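Local atomic coordinates of polyketide synthase type I (Bacillus amyloliquefaciens, PDB entry 5KKU), a protein that forms the N-terminal dehydratase domain of a difficidin assembly-line polyketide synthase and probably removes water from carrier-bound polyketide intermediates. Residues Arg23-His28 / Ser151-Gly156. Numbering follows the deposited sequence.
Sequences RDHRVH and SHIEHG
With CG trans to its own backbone N (chi1 -172°), the ring of His25 is carried along its strand in the direction of Val27, which leaves its CD2 edge facing the His155 ring; CG of His155 lies trans to the carbonyl carbon (chi1 -74°). The two imidazoles meet edge-to-face: CD2 of His25 sits over one face of the His155 ring, offset to the rim and 3.6 Å from His155 NE2, with the planes at 62°. NE2 of His155 is hydrogen-bonded to Asp198 OD2, so the ring touches both predicted catalytic residues, bonded to Asp198 and in van der Waals contact with His25. On the same face of the sheet, Ile153 CG2 packs against His25 NE2 at 3.6 Å, while its CG1 branch lies alongside Val27 CG2 at 4.0 Å.

Strands 25-27 and 153-155 run antiparallel beneath these side chains. Arg26 and Glu154 form the hydrogen-bonded pair, with Arg26 N to Glu154 O at 3.2 Å and Glu154 N to Arg26 O at 2.8 Å. Gly156 N to Asp24 O and His28 N to His152 O, each 2.8 Å, extend the ladder at its two ends. Across from His28, the CB of His152 rests over the centre of the His28 ring, a CH-pi contact 3.6 Å from the centroid; the imidazoles themselves are nearly parallel but barely overlap. His152, at positive phi, also closes the Schellman motif ending helix 146-150. The pairing joins the predicted N- and C-terminal hotdog folds at the probable His25-Asp198 active site, with His25 on one of the paired strands, as in double-hotdog polyketide synthase dehydratases.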
loop_
_atom_site.group_PDB
_atom_site.type_symbol
_atom_site.label_atom_id
_atom_site.label_comp_id
_atom_site.label_asym_id
_atom_site.label_seq_id
_atom_site.Cartn_x
_atom_site.Cartn_y
_atom_site.Cartn_z
ATOM N N ARG A 23 -3.977 14.076 -3.634
ATOM C CA ARG A 23 -4.197 15.323 -3.020
ATOM C C ARG A 23 -3.810 15.254 -1.575
ATOM O O ARG A 23 -3.286 16.166 -1.044
ATOM C CB ARG A 23 -5.638 15.680 -3.208
ATOM C CG ARG A 23 -6.239 16.844 -2.488
ATOM C CD ARG A 23 -7.710 16.618 -2.706
ATOM N NE ARG A 23 -8.616 17.454 -1.999
ATOM C CZ ARG A 23 -9.131 17.219 -0.809
ATOM N NH1 ARG A 23 -8.836 16.198 -0.094
ATOM N NH2 ARG A 23 -9.989 18.052 -0.346
ATOM N N ASP A 24 -4.054 14.106 -0.975
ATOM C CA ASP A 24 -3.853 13.932 0.448
ATOM C C ASP A 24 -2.660 13.014 0.739
ATOM O O ASP A 24 -2.549 12.420 1.756
ATOM C CB ASP A 24 -5.125 13.424 1.097
ATOM C CG ASP A 24 -6.214 14.476 1.169
ATOM O OD1 ASP A 24 -5.975 15.634 0.857
ATOM O OD2 ASP A 24 -7.290 14.137 1.565
ATOM N N HIS A 25 -1.773 12.926 -0.230
ATOM C CA HIS A 25 -0.477 12.279 -0.062
ATOM C C HIS A 25 0.628 12.995 -0.811
ATOM O O HIS A 25 0.838 12.810 -1.992
ATOM C CB HIS A 25 -0.499 10.793 -0.397
ATOM C CG HIS A 25 0.761 10.096 -0.050
ATOM N ND1 HIS A 25 1.696 9.756 -0.984
ATOM C CD2 HIS A 25 1.246 9.676 1.126
ATOM C CE1 HIS A 25 2.705 9.162 -0.398
ATOM N NE2 HIS A 25 2.457 9.111 0.882
ATOM N N ARG A 26 1.320 13.855 -0.122
ATOM C CA ARG A 26 2.372 14.574 -0.775
ATOM C C ARG A 26 3.714 14.368 -0.113
ATOM O O ARG A 26 3.805 14.364 1.054
ATOM C CB ARG A 26 2.013 16.049 -0.939
ATOM C CG ARG A 26 0.537 16.360 -1.087
ATOM C CD ARG A 26 0.277 17.830 -1.292
ATOM N NE ARG A 26 -1.108 18.084 -1.529
ATOM C CZ ARG A 26 -1.671 19.263 -1.708
ATOM N NH1 ARG A 26 -0.965 20.367 -1.728
ATOM N NH2 ARG A 26 -2.945 19.318 -1.889
ATOM N N VAL A 27 4.730 14.121 -0.888
ATOM C CA VAL A 27 6.072 14.005 -0.397
ATOM C C VAL A 27 6.958 15.168 -0.869
ATOM O O VAL A 27 7.133 15.366 -2.024
ATOM C CB VAL A 27 6.624 12.681 -0.846
ATOM C CG1 VAL A 27 8.045 12.492 -0.367
ATOM C CG2 VAL A 27 5.703 11.560 -0.458
ATOM N N HIS A 28 7.532 15.914 0.038
ATOM C CA HIS A 28 8.090 17.223 -0.250
ATOM C C HIS A 28 7.155 18.094 -1.083
ATOM O O HIS A 28 7.543 18.684 -2.018
ATOM C CB HIS A 28 9.461 17.156 -0.895
ATOM C CG HIS A 28 10.535 16.600 -0.031
ATOM N ND1 HIS A 28 10.903 15.285 -0.080
ATOM C CD2 HIS A 28 11.370 17.185 0.842
ATOM C CE1 HIS A 28 11.905 15.077 0.736
ATOM N NE2 HIS A 28 12.198 16.214 1.317
ATOM N N SER A 151 9.820 12.950 7.813
ATOM C CA SER A 151 10.447 12.581 6.579
ATOM C C SER A 151 9.770 13.242 5.352
ATOM O O SER A 151 9.911 12.802 4.273
ATOM C CB SER A 151 10.682 11.061 6.522
ATOM O OG SER A 151 9.702 10.333 5.845
ATOM N N HIS A 152 9.068 14.331 5.581
ATOM C CA HIS A 152 8.464 15.180 4.552
ATOM C C HIS A 152 7.395 14.531 3.737
ATOM O O HIS A 152 7.194 14.836 2.604
ATOM C CB HIS A 152 9.499 15.833 3.650
ATOM C CG HIS A 152 10.401 16.744 4.384
ATOM N ND1 HIS A 152 11.648 16.365 4.788
ATOM C CD2 HIS A 152 10.205 17.983 4.865
ATOM C CE1 HIS A 152 12.206 17.352 5.452
ATOM N NE2 HIS A 152 11.348 18.345 5.518
ATOM N N ILE A 153 6.704 13.635 4.378
ATOM C CA ILE A 153 5.544 12.991 3.817
ATOM C C ILE A 153 4.278 13.500 4.514
ATOM O O ILE A 153 4.166 13.430 5.692
ATOM C CB ILE A 153 5.669 11.488 3.952
ATOM C CG1 ILE A 153 6.933 11.037 3.263
ATOM C CG2 ILE A 153 4.461 10.796 3.397
ATOM C CD1 ILE A 153 7.150 9.565 3.310
ATOM N N GLU A 154 3.343 14.042 3.789
ATOM C CA GLU A 154 2.204 14.607 4.430
ATOM C C GLU A 154 0.881 14.002 4.037
ATOM O O GLU A 154 0.434 14.117 2.929
ATOM C CB GLU A 154 2.153 16.113 4.253
ATOM C CG GLU A 154 3.307 16.890 4.826
ATOM C CD GLU A 154 3.275 17.105 6.338
ATOM O OE1 GLU A 154 2.222 17.365 6.923
ATOM O OE2 GLU A 154 4.335 17.062 6.933
ATOM N N HIS A 155 0.234 13.372 4.977
ATOM C CA HIS A 155 -1.047 12.819 4.731
ATOM C C HIS A 155 -2.151 13.807 5.001
ATOM O O HIS A 155 -2.175 14.428 6.027
ATOM C CB HIS A 155 -1.266 11.609 5.595
ATOM C CG HIS A 155 -0.507 10.402 5.173
ATOM N ND1 HIS A 155 0.777 10.159 5.581
ATOM C CD2 HIS A 155 -0.864 9.350 4.417
ATOM C CE1 HIS A 155 1.173 9.014 5.089
ATOM N NE2 HIS A 155 0.199 8.506 4.375
ATOM N N GLY A 156 -3.031 13.977 4.040
ATOM C CA GLY A 156 -4.259 14.713 4.178
ATOM C C GLY A 156 -5.491 13.927 4.608
ATOM O O GLY A 156 -5.413 12.777 4.837
#